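Local coordinates for protein acetyltransferase, GNAT family (Enterococcus faecalis, PDB 1U6M) that probably transfers acyl groups other than amino-acyl groups, as expected of a GNAT-family acetyltransferase, at residues A[24-29]-A[101-106]; A[149-154]-A[183-188]; A[44-49]-A[85-90]; A[111-116]-A[142-147]. All coordinates share one frame; numbering follows the deposited sequence.

Contact 1 of 4, residues A[24-29]-A[101-106]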
loop_
_atom_site.group_PDB
_atom_site.type_symbol
_atom_site.label_atom_id
_atom_site.label_comp_id
_atom_site.label_asym_id
_atom_site.label_seq_id
_atom_site.Cartn_x
_atom_site.Cartn_y
_atom_site.Cartn_z
ATOM N N LYS A 24 -10.343 3.506 -8.120
ATOM C CA LYS A 24 -11.821 3.742 -7.907
ATOM C C LYS A 24 -12.210 4.741 -6.822
ATOM O O LYS A 24 -13.095 5.547 -7.052
ATOM C CB LYS A 24 -12.564 2.431 -7.564
ATOM C CG LYS A 24 -13.136 2.366 -6.190
ATOM C CD LYS A 24 -14.379 1.540 -6.235
ATOM C CE LYS A 24 -14.102 0.117 -6.651
ATOM N NZ LYS A 24 -15.375 -0.663 -6.498
ATOM N N ASP A 25 -11.597 4.647 -5.645
ATOM C CA ASP A 25 -11.437 5.821 -4.833
ATOM C C ASP A 25 -10.522 6.837 -5.567
ATOM O O ASP A 25 -10.652 8.028 -5.379
ATOM C CB ASP A 25 -10.884 5.442 -3.470
ATOM C CG ASP A 25 -10.633 6.658 -2.570
ATOM O OD1 ASP A 25 -9.509 7.241 -2.622
ATOM O OD2 ASP A 25 -11.561 7.031 -1.807
ATOM N N MET A 26 -9.592 6.346 -6.382
ATOM C CA MET A 26 -8.828 7.147 -7.363
ATOM C C MET A 26 -9.636 7.386 -8.641
ATOM O O MET A 26 -9.259 8.219 -9.470
ATOM C CB MET A 26 -7.545 6.415 -7.812
ATOM C CG MET A 26 -6.460 6.361 -6.825
ATOM S SD MET A 26 -5.215 5.126 -7.263
ATOM C CE MET A 26 -4.138 6.141 -8.315
ATOM N N GLU A 27 -10.699 6.599 -8.828
ATOM C CA GLU A 27 -11.556 6.676 -10.004
ATOM C C GLU A 27 -10.747 6.427 -11.279
ATOM O O GLU A 27 -10.739 7.213 -12.234
ATOM C CB GLU A 27 -12.304 8.012 -10.038
ATOM C CG GLU A 27 -13.037 8.363 -8.736
ATOM C CD GLU A 27 -13.758 9.705 -8.829
ATOM O OE1 GLU A 27 -13.261 10.705 -8.234
ATOM O OE2 GLU A 27 -14.808 9.752 -9.529
ATOM N N LEU A 28 -10.052 5.310 -11.273
ATOM C CA LEU A 28 -9.195 4.931 -12.347
ATOM C C LEU A 28 -10.109 4.609 -13.504
ATOM O O LEU A 28 -11.150 3.955 -13.321
ATOM C CB LEU A 28 -8.319 3.760 -11.926
ATOM C CG LEU A 28 -6.790 4.015 -11.846
ATOM C CD1 LEU A 28 -6.284 5.405 -11.395
ATOM C CD2 LEU A 28 -6.127 2.933 -11.058
ATOM N N PRO A 29 -9.769 5.135 -14.710
ATOM C CA PRO A 29 -10.636 4.878 -15.877
ATOM C C PRO A 29 -10.736 3.414 -16.266
ATOM O O PRO A 29 -11.723 3.053 -16.882
ATOM C CB PRO A 29 -9.987 5.729 -16.996
ATOM C CG PRO A 29 -9.220 6.810 -16.215
ATOM C CD PRO A 29 -8.641 6.037 -15.059
ATOM N N ARG A 101 -3.547 3.629 -17.132
ATOM C CA ARG A 101 -3.167 4.631 -16.163
ATOM C C ARG A 101 -3.304 4.042 -14.736
ATOM O O ARG A 101 -4.358 3.533 -14.370
ATOM C CB ARG A 101 -4.064 5.893 -16.270
ATOM C CG ARG A 101 -4.462 6.286 -17.678
ATOM C CD ARG A 101 -5.393 7.555 -17.709
ATOM N NE ARG A 101 -4.627 8.655 -17.157
ATOM C CZ ARG A 101 -4.106 9.637 -17.874
ATOM N NH1 ARG A 101 -4.324 9.731 -19.187
ATOM N NH2 ARG A 101 -3.338 10.508 -17.255
ATOM N N LEU A 102 -2.239 4.154 -13.948
ATOM C CA LEU A 102 -2.132 3.578 -12.617
ATOM C C LEU A 102 -1.708 4.693 -11.680
ATOM O O LEU A 102 -2.352 5.739 -11.624
ATOM C CB LEU A 102 -1.148 2.394 -12.601
ATOM C CG LEU A 102 -1.636 1.130 -13.340
ATOM C CD1 LEU A 102 -0.634 -0.074 -13.358
ATOM C CD2 LEU A 102 -3.096 0.695 -12.909
ATOM N N PHE A 103 -0.638 4.502 -10.929
ATOM C CA PHE A 103 -0.154 5.583 -10.028
ATOM C C PHE A 103 0.960 6.401 -10.627
ATOM O O PHE A 103 1.854 5.885 -11.297
ATOM C CB PHE A 103 0.328 4.999 -8.691
ATOM C CG PHE A 103 -0.601 3.984 -8.105
ATOM C CD1 PHE A 103 -0.604 2.673 -8.578
ATOM C CD2 PHE A 103 -1.457 4.322 -7.067
ATOM C CE1 PHE A 103 -1.450 1.728 -8.049
ATOM C CE2 PHE A 103 -2.293 3.356 -6.512
ATOM C CZ PHE A 103 -2.297 2.065 -7.020
ATOM N N ILE A 104 0.940 7.676 -10.325
ATOM C CA ILE A 104 2.128 8.507 -10.511
ATOM C C ILE A 104 3.156 8.148 -9.424
ATOM O O ILE A 104 2.837 8.112 -8.246
ATOM C CB ILE A 104 1.763 9.994 -10.605
ATOM C CG1 ILE A 104 0.611 10.166 -11.626
ATOM C CG2 ILE A 104 2.964 10.806 -11.060
ATOM C CD1 ILE A 104 0.198 11.600 -11.873
ATOM N N GLU A 105 4.359 7.771 -9.858
ATOM C CA GLU A 105 5.377 7.110 -9.008
ATOM C C GLU A 105 6.385 8.144 -8.456
ATOM O O GLU A 105 7.612 8.002 -8.608
ATOM C CB GLU A 105 6.102 5.967 -9.776
ATOM C CG GLU A 105 5.253 4.719 -10.147
ATOM C CD GLU A 105 5.980 3.749 -11.114
ATOM O OE1 GLU A 105 6.807 4.240 -11.933
ATOM O OE2 GLU A 105 5.727 2.501 -11.067
ATOM N N GLU A 106 5.854 9.190 -7.822
ATOM C CA GLU A 106 6.711 10.284 -7.368
ATOM C C GLU A 106 6.537 10.661 -5.876
ATOM O O GLU A 106 6.570 11.843 -5.515
ATOM C CB GLU A 106 6.539 11.492 -8.303
ATOM C CG GLU A 106 7.141 11.271 -9.731
ATOM C CD GLU A 106 6.568 12.224 -10.795
ATOM O OE1 GLU A 106 5.559 12.921 -10.536
ATOM O OE2 GLU A 106 7.136 12.262 -11.909
#
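Met26 reaches across to Phe103 with the outer end of its side chain. The sulfur lies 4.3 Å from the centroid of the Phe103 ring and 46° off the ring normal, so this Met-aromatic contact is oblique. The atoms that touch lie along one flank of the ring: Met26 SD is 3.5 Å from Phe103 CE2, and Met26 CE is 3.5 Å from Phe103 CD2. A bend at the last torsion (chi3 88°) turns the methyl of Met26 along that flank and also toward the carbonyl oxygen of Leu102. The two side chains cross at about a right angle. Phe103 has further neighbours in Leu23, which packs on it, and Arg53, which forms a cation-pi contact with it.

Glu27 has a positive phi (59°) and is the first residue to leave the helical conformation of helix 12-25. The chain then enters the connection to the second helix, a region that in GNAT enzymes often borders the acceptor side of the active site. Across from it, 101-106 belongs to the long loop leading into strand 112-120, and no hydrogen bond spans the two segments.

Leu28 is buried. Its branch point approaches the backbone, with Leu28 CG 3.5 Å from Arg101 O, while Leu28 CD2 meets Leu102 CD2 at 4.2 Å, the two leucine side chains again nearly perpendicular. Leu23 of helix 12-25 also packs on Leu28, which lies in the loop beyond that helix. Pro29, which is exposed, brings its CG to 4.2 Å from Arg101 CD, in the aliphatic part of the arginine.

Contact 2 of 4, residues A[149-154]-A[183-188]; sequences LGLNVD and NHMQKE
The His184 imidazole carries the carbonyl oxygen of Leu151 on one face, 3.4 Å above the ring plane and displaced toward the rim, while the alpha carbon of Gly150 approaches obliquely. At the ring's edge stands the Asn152 amide, its plane turned 64° from the imidazole; the closeness modelled there is doubtful. CG of His184 is anti to its own backbone N (chi1 -165°), which brings the ring back over the neighbouring strand. Farther out, His184 NE2 makes a weak hydrogen bond to Glu112 OE1, and Asn152 ND2 donates to Glu107 O.

Beneath these groups, two strands run antiparallel at 154°. Leu149, Leu151 and Val153 form hydrogen-bonded pairs with Lys187, Met185 and Asn183, each closed by two backbone bonds. In the outer pair Leu149 N to Lys187 O measures 3.0 Å and Lys187 N to Leu149 O 2.9 Å; in the middle one Met185 N lies 2.9 Å from Leu151 O, and at the other end Asn183 N is 2.8 Å from Val153 O. Leu151 O thus accepts a backbone bond while the His184 ring covers it. In the GNAT fold this is the fifth strand paired with the seventh, which is inserted between the fifth and the sixth, 170-177.

On the face that Leu149, Leu151 and Val153 share with Asn183, Met185 and Lys187, the closest side-chain contacts across the pair are between apolar members. Leu151 CD1 rests 4.0 Å from Met185 CB, the side chains pointing the same way, and Val153 CG2 meets Met185 SD at 3.5 Å. Helix 158-165 covers this face, placing Tyr164 against Leu151 and Val153. The extended Lys187 carries its ammonium away to Lys167 O.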
loop_
_atom_site.group_PDB
_atom_site.type_symbol
_atom_site.label_atom_id
_atom_site.label_comp_id
_atom_site.label_asym_id
_atom_site.label_seq_id
_atom_site.Cartn_x
_atom_site.Cartn_y
_atom_site.Cartn_z
ATOM N N LEU A 149 11.376 5.242 8.188
ATOM C CA LEU A 149 10.136 4.657 7.718
ATOM C C LEU A 149 9.426 5.920 7.277
ATOM O O LEU A 149 9.358 6.847 8.092
ATOM C CB LEU A 149 9.431 4.087 8.897
ATOM C CG LEU A 149 8.475 2.924 8.960
ATOM C CD1 LEU A 149 7.865 2.886 10.354
ATOM C CD2 LEU A 149 7.405 3.034 7.887
ATOM N N GLY A 150 8.931 6.020 6.038
ATOM C CA GLY A 150 8.307 7.292 5.620
ATOM C C GLY A 150 6.913 7.150 5.051
ATOM O O GLY A 150 6.503 6.045 4.741
ATOM N N LEU A 151 6.174 8.255 4.925
ATOM C CA LEU A 151 4.772 8.193 4.478
ATOM C C LEU A 151 4.320 9.556 3.976
ATOM O O LEU A 151 4.982 10.587 4.262
ATOM C CB LEU A 151 3.814 7.656 5.598
ATOM C CG LEU A 151 3.627 8.358 6.961
ATOM C CD1 LEU A 151 2.810 9.638 6.811
ATOM C CD2 LEU A 151 2.989 7.458 7.963
ATOM N N ASN A 152 3.218 9.590 3.227
ATOM C CA ASN A 152 2.631 10.865 2.848
ATOM C C ASN A 152 1.244 10.910 3.473
ATOM O O ASN A 152 0.531 9.893 3.434
ATOM C CB ASN A 152 2.458 11.002 1.332
ATOM C CG ASN A 152 3.771 11.053 0.592
ATOM O OD1 ASN A 152 4.602 11.872 0.862
ATOM N ND2 ASN A 152 3.962 10.139 -0.324
ATOM N N VAL A 153 0.885 12.061 4.054
ATOM C CA VAL A 153 -0.480 12.323 4.556
ATOM C C VAL A 153 -1.010 13.566 3.864
ATOM O O VAL A 153 -0.393 14.630 3.911
ATOM C CB VAL A 153 -0.592 12.776 6.078
ATOM C CG1 VAL A 153 -1.756 12.131 6.716
ATOM C CG2 VAL A 153 0.605 12.558 6.839
ATOM N N ASP A 154 -2.201 13.433 3.308
ATOM C CA ASP A 154 -2.916 14.560 2.734
ATOM C C ASP A 154 -3.095 15.673 3.755
ATOM O O ASP A 154 -3.489 15.409 4.916
ATOM C CB ASP A 154 -4.264 14.071 2.217
ATOM C CG ASP A 154 -4.801 14.935 1.082
ATOM O OD1 ASP A 154 -4.902 16.202 1.247
ATOM O OD2 ASP A 154 -5.102 14.329 0.023
ATOM N N ASN A 183 1.912 16.126 3.326
ATOM C CA ASN A 183 3.097 16.145 4.214
ATOM C C ASN A 183 3.852 14.816 4.125
ATOM O O ASN A 183 3.285 13.745 4.397
ATOM C CB ASN A 183 2.709 16.356 5.701
ATOM C CG ASN A 183 2.068 17.710 5.963
ATOM O OD1 ASN A 183 2.747 18.729 5.936
ATOM N ND2 ASN A 183 0.745 17.719 6.248
ATOM N N HIS A 184 5.138 14.870 3.798
ATOM C CA HIS A 184 5.929 13.653 3.863
ATOM C C HIS A 184 6.552 13.648 5.241
ATOM O O HIS A 184 7.173 14.634 5.635
ATOM C CB HIS A 184 6.965 13.563 2.746
ATOM C CG HIS A 184 7.546 12.193 2.560
ATOM N ND1 HIS A 184 8.620 11.726 3.300
ATOM C CD2 HIS A 184 7.213 11.187 1.713
ATOM C CE1 HIS A 184 8.919 10.494 2.916
ATOM N NE2 HIS A 184 8.083 10.143 1.955
ATOM N N MET A 185 6.312 12.557 5.986
ATOM C CA MET A 185 6.741 12.401 7.351
ATOM C C MET A 185 7.673 11.183 7.454
ATOM O O MET A 185 7.586 10.259 6.655
ATOM C CB MET A 185 5.537 12.241 8.279
ATOM C CG MET A 185 4.414 13.331 8.157
ATOM S SD MET A 185 3.024 13.070 9.343
ATOM C CE MET A 185 3.806 13.744 10.829
ATOM N N GLN A 186 8.618 11.200 8.381
ATOM C CA GLN A 186 9.479 10.047 8.590
ATOM C C GLN A 186 9.611 9.786 10.044
ATOM O O GLN A 186 9.463 10.679 10.854
ATOM C CB GLN A 186 10.866 10.272 8.016
ATOM C CG GLN A 186 10.854 10.430 6.518
ATOM C CD GLN A 186 12.228 10.389 5.910
ATOM O OE1 GLN A 186 12.386 9.959 4.787
ATOM N NE2 GLN A 186 13.223 10.822 6.661
ATOM N N LYS A 187 9.910 8.552 10.375
ATOM C CA LYS A 187 10.158 8.160 11.727
ATOM C C LYS A 187 11.452 7.406 11.695
ATOM O O LYS A 187 11.625 6.533 10.873
ATOM C CB LYS A 187 9.038 7.235 12.189
ATOM C CG LYS A 187 9.293 6.648 13.512
ATOM C CD LYS A 187 8.221 5.681 13.939
ATOM C CE LYS A 187 8.600 5.122 15.337
ATOM N NZ LYS A 187 7.523 4.283 15.713
ATOM N N GLU A 188 12.360 7.737 12.592
ATOM C CA GLU A 188 13.643 7.044 12.678
ATOM C C GLU A 188 13.502 5.601 13.210
ATOM O O GLU A 188 12.669 5.302 14.064
ATOM C CB GLU A 188 14.638 7.856 13.522
ATOM C CG GLU A 188 15.210 9.119 12.832
ATOM C CD GLU A 188 16.143 9.977 13.771
ATOM O OE1 GLU A 188 16.403 9.540 14.945
ATOM O OE2 GLU A 188 16.603 11.082 13.320
#

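Contact 3 of 4, residues A[44-49]-A[85-90]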
loop_
_atom_site.group_PDB
_atom_site.type_symbol
_atom_site.label_atom_id
_atom_site.label_comp_id
_atom_site.label_asym_id
_atom_site.label_seq_id
_atom_site.Cartn_x
_atom_site.Cartn_y
_atom_site.Cartn_z
ATOM N N ALA A 44 -5.146 -10.007 -8.257
ATOM C CA ALA A 44 -4.705 -11.241 -7.509
ATOM C C ALA A 44 -3.587 -11.912 -8.187
ATOM O O ALA A 44 -2.596 -12.332 -7.542
ATOM C CB ALA A 44 -5.816 -12.222 -7.306
ATOM N N GLU A 45 -3.692 -12.010 -9.500
ATOM C CA GLU A 45 -2.583 -12.557 -10.262
ATOM C C GLU A 45 -1.312 -11.707 -10.118
ATOM O O GLU A 45 -0.243 -12.264 -10.010
ATOM C CB GLU A 45 -2.993 -12.731 -11.741
ATOM C CG GLU A 45 -1.926 -13.413 -12.604
ATOM C CD GLU A 45 -2.369 -13.647 -14.073
ATOM O OE1 GLU A 45 -1.441 -13.887 -14.912
ATOM O OE2 GLU A 45 -3.622 -13.584 -14.358
ATOM N N ALA A 46 -1.402 -10.369 -10.093
ATOM C CA ALA A 46 -0.161 -9.528 -9.991
ATOM C C ALA A 46 0.553 -9.664 -8.574
ATOM O O ALA A 46 1.767 -9.563 -8.419
ATOM C CB ALA A 46 -0.483 -8.050 -10.334
ATOM N N THR A 47 -0.277 -9.853 -7.560
ATOM C CA THR A 47 0.063 -10.216 -6.170
ATOM C C THR A 47 1.127 -11.333 -6.010
ATOM O O THR A 47 1.911 -11.328 -5.033
ATOM C CB THR A 47 -1.288 -10.567 -5.520
ATOM O OG1 THR A 47 -1.755 -9.437 -4.788
ATOM C CG2 THR A 47 -1.278 -11.767 -4.764
ATOM N N ALA A 48 1.164 -12.248 -6.980
ATOM C CA ALA A 48 2.081 -13.374 -6.962
ATOM C C ALA A 48 3.482 -12.961 -7.370
ATOM O O ALA A 48 4.410 -13.668 -7.066
ATOM C CB ALA A 48 1.561 -14.538 -7.830
ATOM N N TYR A 49 3.663 -11.798 -7.999
ATOM C CA TYR A 49 5.014 -11.277 -8.358
ATOM C C TYR A 49 5.721 -10.633 -7.165
ATOM O O TYR A 49 5.193 -9.711 -6.558
ATOM C CB TYR A 49 4.893 -10.214 -9.443
ATOM C CG TYR A 49 4.420 -10.732 -10.797
ATOM C CD1 TYR A 49 3.110 -11.167 -10.979
ATOM C CD2 TYR A 49 5.297 -10.755 -11.907
ATOM C CE1 TYR A 49 2.677 -11.649 -12.203
ATOM C CE2 TYR A 49 4.866 -11.233 -13.197
ATOM C CZ TYR A 49 3.571 -11.662 -13.311
ATOM O OH TYR A 49 3.128 -12.130 -14.501
ATOM N N GLU A 85 5.115 -2.630 -12.871
ATOM C CA GLU A 85 5.438 -3.493 -14.018
ATOM C C GLU A 85 4.690 -4.818 -14.004
ATOM O O GLU A 85 4.097 -5.145 -15.010
ATOM C CB GLU A 85 6.950 -3.804 -14.195
ATOM C CG GLU A 85 7.887 -2.605 -14.307
ATOM C CD GLU A 85 9.350 -3.016 -14.603
ATOM O OE1 GLU A 85 9.646 -4.236 -14.688
ATOM O OE2 GLU A 85 10.196 -2.138 -14.778
ATOM N N PRO A 86 4.764 -5.601 -12.896
ATOM C CA PRO A 86 3.972 -6.846 -12.837
ATOM C C PRO A 86 2.491 -6.746 -13.264
ATOM O O PRO A 86 2.016 -7.657 -13.971
ATOM C CB PRO A 86 4.145 -7.283 -11.376
ATOM C CG PRO A 86 5.589 -6.848 -11.074
ATOM C CD PRO A 86 5.617 -5.471 -11.682
ATOM N N LEU A 87 1.787 -5.677 -12.863
ATOM C CA LEU A 87 0.366 -5.513 -13.263
ATOM C C LEU A 87 0.249 -5.265 -14.788
ATOM O O LEU A 87 -0.671 -5.756 -15.414
ATOM C CB LEU A 87 -0.338 -4.347 -12.538
ATOM C CG LEU A 87 -1.814 -4.475 -12.132
ATOM C CD1 LEU A 87 -2.692 -3.136 -12.038
ATOM C CD2 LEU A 87 -2.620 -5.682 -12.706
ATOM N N ARG A 88 1.156 -4.477 -15.359
ATOM C CA ARG A 88 1.224 -4.286 -16.830
ATOM C C ARG A 88 1.476 -5.605 -17.604
ATOM O O ARG A 88 0.868 -5.833 -18.625
ATOM C CB ARG A 88 2.284 -3.247 -17.162
ATOM C CG ARG A 88 2.028 -1.902 -16.407
ATOM C CD ARG A 88 2.734 -0.730 -17.031
ATOM N NE ARG A 88 2.565 0.471 -16.238
ATOM C CZ ARG A 88 1.489 1.235 -16.276
ATOM N NH1 ARG A 88 0.493 0.927 -17.095
ATOM N NH2 ARG A 88 1.412 2.307 -15.503
ATOM N N GLU A 89 2.325 -6.472 -17.069
ATOM C CA GLU A 89 2.585 -7.789 -17.588
ATOM C C GLU A 89 1.362 -8.681 -17.569
ATOM O O GLU A 89 1.094 -9.379 -18.541
ATOM C CB GLU A 89 3.680 -8.481 -16.767
ATOM C CG GLU A 89 5.121 -8.063 -17.061
ATOM C CD GLU A 89 6.132 -8.935 -16.255
ATOM O OE1 GLU A 89 6.113 -10.231 -16.443
ATOM O OE2 GLU A 89 6.891 -8.311 -15.410
ATOM N N VAL A 90 0.644 -8.682 -16.447
ATOM C CA VAL A 90 -0.616 -9.397 -16.278
ATOM C C VAL A 90 -1.662 -8.871 -17.266
ATOM O O VAL A 90 -2.333 -9.682 -17.909
ATOM C CB VAL A 90 -1.133 -9.313 -14.776
ATOM C CG1 VAL A 90 -2.579 -9.655 -14.642
ATOM C CG2 VAL A 90 -0.213 -10.083 -13.827
#
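Tyr49 crosses Pro86 obliquely, with the proline under one face of its ring: Pro86 CA lies 4.2 Å from the ring plane, offset toward the rim, and Tyr49 CG is 3.5 Å from Pro86 CB. At the ring's edge stands the Glu89 carboxylate, its plane turned 85° from that of the ring, with Glu89 OE1 3.6 Å from Tyr49 CE2. Val90 meets the ring at a slant through a single methyl, Val90 CG2 to Tyr49 CE1 at 3.7 Å. Because CG of Tyr49 is anti to its carbonyl carbon (chi1 -67°), the ring is directed toward helix 85-93 and meets all three residues.

The same Val90 methyl lies 3.9 Å from Ala46 CA, and Glu45 slides past it in the opposite direction, its CG 3.9 Å from Val90 CG2. Glu45 carries its carboxylate onward to a hydrogen bond with His94 NE2. Ala46 brings the backbones close: its alpha carbon is 5.2 Å from Leu87 CA, an approach that its small side chain permits.

No hydrogen bond spans the two segments. The arrangement is a close packing of the C-terminal part of helix 36-47, the second helix of the GNAT fold, and of Tyr49 just beyond it, on helix 85-93, which lies in the long connection from strand 67-76 to strand 112-120.

Contact 4 of 4, residues A[111-116]-A[142-147]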
loop_
_atom_site.group_PDB
_atom_site.type_symbol
_atom_site.label_atom_id
_atom_site.label_comp_id
_atom_site.label_asym_id
_atom_site.label_seq_id
_atom_site.Cartn_x
_atom_site.Cartn_y
_atom_site.Cartn_z
ATOM N N ASN A 111 16.344 6.462 0.673
ATOM C CA ASN A 111 16.720 5.939 2.004
ATOM C C ASN A 111 15.628 5.664 3.109
ATOM O O ASN A 111 15.959 5.231 4.219
ATOM C CB ASN A 111 17.867 6.807 2.582
ATOM C CG ASN A 111 19.066 6.925 1.598
ATOM O OD1 ASN A 111 19.489 8.044 1.256
ATOM N ND2 ASN A 111 19.576 5.767 1.115
ATOM N N GLU A 112 14.356 5.892 2.800
ATOM C CA GLU A 112 13.270 5.406 3.656
ATOM C C GLU A 112 12.739 4.028 3.194
ATOM O O GLU A 112 12.893 3.645 2.023
ATOM C CB GLU A 112 12.161 6.457 3.738
ATOM C CG GLU A 112 11.252 6.462 2.538
ATOM C CD GLU A 112 10.501 7.727 2.367
ATOM O OE1 GLU A 112 9.804 7.863 1.344
ATOM O OE2 GLU A 112 10.616 8.608 3.225
ATOM N N TRP A 113 12.168 3.258 4.119
ATOM C CA TRP A 113 11.179 2.241 3.779
ATOM C C TRP A 113 9.836 2.987 3.684
ATOM O O TRP A 113 9.402 3.645 4.644
ATOM C CB TRP A 113 11.133 1.182 4.827
ATOM C CG TRP A 113 10.318 -0.063 4.449
ATOM C CD1 TRP A 113 10.791 -1.216 3.897
ATOM C CD2 TRP A 113 8.898 -0.268 4.639
ATOM N NE1 TRP A 113 9.760 -2.126 3.726
ATOM C CE2 TRP A 113 8.593 -1.563 4.166
ATOM C CE3 TRP A 113 7.859 0.530 5.144
ATOM C CZ2 TRP A 113 7.290 -2.092 4.213
ATOM C CZ3 TRP A 113 6.548 0.007 5.187
ATOM C CH2 TRP A 113 6.278 -1.279 4.730
ATOM N N TYR A 114 9.256 3.015 2.489
ATOM C CA TYR A 114 8.083 3.827 2.275
ATOM C C TYR A 114 6.755 3.052 2.515
ATOM O O TYR A 114 6.542 1.965 1.935
ATOM C CB TYR A 114 8.082 4.386 0.866
ATOM C CG TYR A 114 6.841 5.214 0.573
ATOM C CD1 TYR A 114 5.871 4.768 -0.346
ATOM C CD2 TYR A 114 6.616 6.425 1.215
ATOM C CE1 TYR A 114 4.733 5.540 -0.627
ATOM C CE2 TYR A 114 5.441 7.195 0.934
ATOM C CZ TYR A 114 4.533 6.732 0.027
ATOM O OH TYR A 114 3.389 7.468 -0.230
ATOM N N LEU A 115 5.888 3.616 3.368
ATOM C CA LEU A 115 4.569 3.052 3.626
ATOM C C LEU A 115 3.617 3.532 2.555
ATOM O O LEU A 115 3.216 4.673 2.544
ATOM C CB LEU A 115 4.045 3.401 5.024
ATOM C CG LEU A 115 2.551 3.093 5.350
ATOM C CD1 LEU A 115 2.280 1.647 5.220
ATOM C CD2 LEU A 115 2.107 3.649 6.783
ATOM N N ASP A 116 3.247 2.621 1.661
ATOM C CA ASP A 116 2.329 2.880 0.567
ATOM C C ASP A 116 0.868 2.946 1.063
ATOM O O ASP A 116 0.152 3.881 0.789
ATOM C CB ASP A 116 2.480 1.730 -0.436
ATOM C CG ASP A 116 1.712 1.968 -1.709
ATOM O OD1 ASP A 116 2.332 2.027 -2.786
ATOM O OD2 ASP A 116 0.489 2.124 -1.659
ATOM N N LYS A 142 13.430 -1.822 9.625
ATOM C CA LYS A 142 14.727 -2.294 10.128
ATOM C C LYS A 142 15.246 -3.529 9.365
ATOM O O LYS A 142 16.334 -3.500 8.821
ATOM C CB LYS A 142 14.646 -2.533 11.658
ATOM C CG LYS A 142 15.706 -3.431 12.249
ATOM C CD LYS A 142 15.822 -3.158 13.734
ATOM C CE LYS A 142 16.836 -4.135 14.388
ATOM N NZ LYS A 142 16.764 -4.183 15.919
ATOM N N ALA A 143 14.453 -4.590 9.293
ATOM C CA ALA A 143 14.828 -5.795 8.551
ATOM C C ALA A 143 15.086 -5.522 7.074
ATOM O O ALA A 143 15.487 -6.413 6.344
ATOM C CB ALA A 143 13.761 -6.837 8.682
ATOM N N SER A 144 14.870 -4.297 6.628
ATOM C CA SER A 144 15.017 -3.959 5.230
ATOM C C SER A 144 16.331 -3.182 5.086
ATOM O O SER A 144 16.722 -2.761 4.004
ATOM C CB SER A 144 13.831 -3.078 4.820
ATOM O OG SER A 144 13.575 -3.162 3.449
ATOM N N GLY A 145 17.004 -2.980 6.212
ATOM C CA GLY A 145 18.209 -2.154 6.241
ATOM C C GLY A 145 17.965 -0.673 6.124
ATOM O O GLY A 145 18.876 0.083 5.829
ATOM N N LYS A 146 16.738 -0.235 6.378
ATOM C CA LYS A 146 16.423 1.176 6.306
ATOM C C LYS A 146 16.391 1.787 7.728
ATOM O O LYS A 146 16.034 1.129 8.691
ATOM C CB LYS A 146 15.132 1.378 5.493
ATOM C CG LYS A 146 15.231 0.927 4.007
ATOM C CD LYS A 146 16.108 1.924 3.252
ATOM C CE LYS A 146 16.347 1.641 1.740
ATOM N NZ LYS A 146 17.165 0.403 1.483
ATOM N N GLN A 147 16.799 3.048 7.855
ATOM C CA GLN A 147 16.832 3.744 9.143
ATOM C C GLN A 147 15.728 4.771 9.281
ATOM O O GLN A 147 15.654 5.449 10.299
ATOM C CB GLN A 147 18.166 4.471 9.343
ATOM C CG GLN A 147 19.310 3.581 9.739
ATOM C CD GLN A 147 20.495 3.856 8.865
ATOM O OE1 GLN A 147 21.090 4.944 8.922
ATOM N NE2 GLN A 147 20.831 2.888 8.010
HETATM O O HOH W 1 17.786 4.383 5.961
#
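One water links Asn111 to Gln147, donating to Asn111 O at 2.7 Å and accepting from Gln147 N; the second bond is modelled so short that its length is doubtful. Lys146 packs beside this bridge, its methylene carbon CD lying 3.4 Å from Asn111 O. The lysine chain is bent at chi2 (-72°) and again at chi4, which lets its middle run along the backbone of 111-113 before NZ turns away to a salt bridge with Glu78. Nearer its root, Lys146 CB sits 4.1 Å from Trp113 CB.

The indole of Trp113 presents an edge to the loop: Ser144 OG lies near the ring plane, 3.4 Å from Trp113 CD1. That is a contact with a ring carbon and not a hydrogen bond to the indole nitrogen.

Gly145, with a positive phi of 74°, ends the preceding helix in a Schellman motif, and its N bonds to Lys142 O at 2.7 Å across a type I turn. The loop thereby turns back toward the sheet. It joins helix 137-142 to strand 148-154, completing the right-handed beta-alpha-beta crossover from strand 112-120, while Trp113 lies against Leu137, Val140 and Ala141 of that helix and Pro76 of strand 67-76.

In the fold
From the N terminus, contact 1 closes the first large loop, joining the end of helix 12-25 to the segment before strand 112-120. Contact 3 is nested inside it, pairing helix 36-47 with helix 85-93, and the two touch where Leu102 packs on Leu87 and Arg88. Contact 4 then closes a shorter loop, around the helices that follow strand 112-120, and contact 2 the last one, around helix 158-165 and strand 170-177. These follow in series, and no two contacts cross. Contacts 2 and 4 meet in the sheet through Gly150, backbone-bonded to Trp113 and Leu115, whereas contact 3 lies on the opposite side of the chain's centre from contact 2, their centres 27 Å apart.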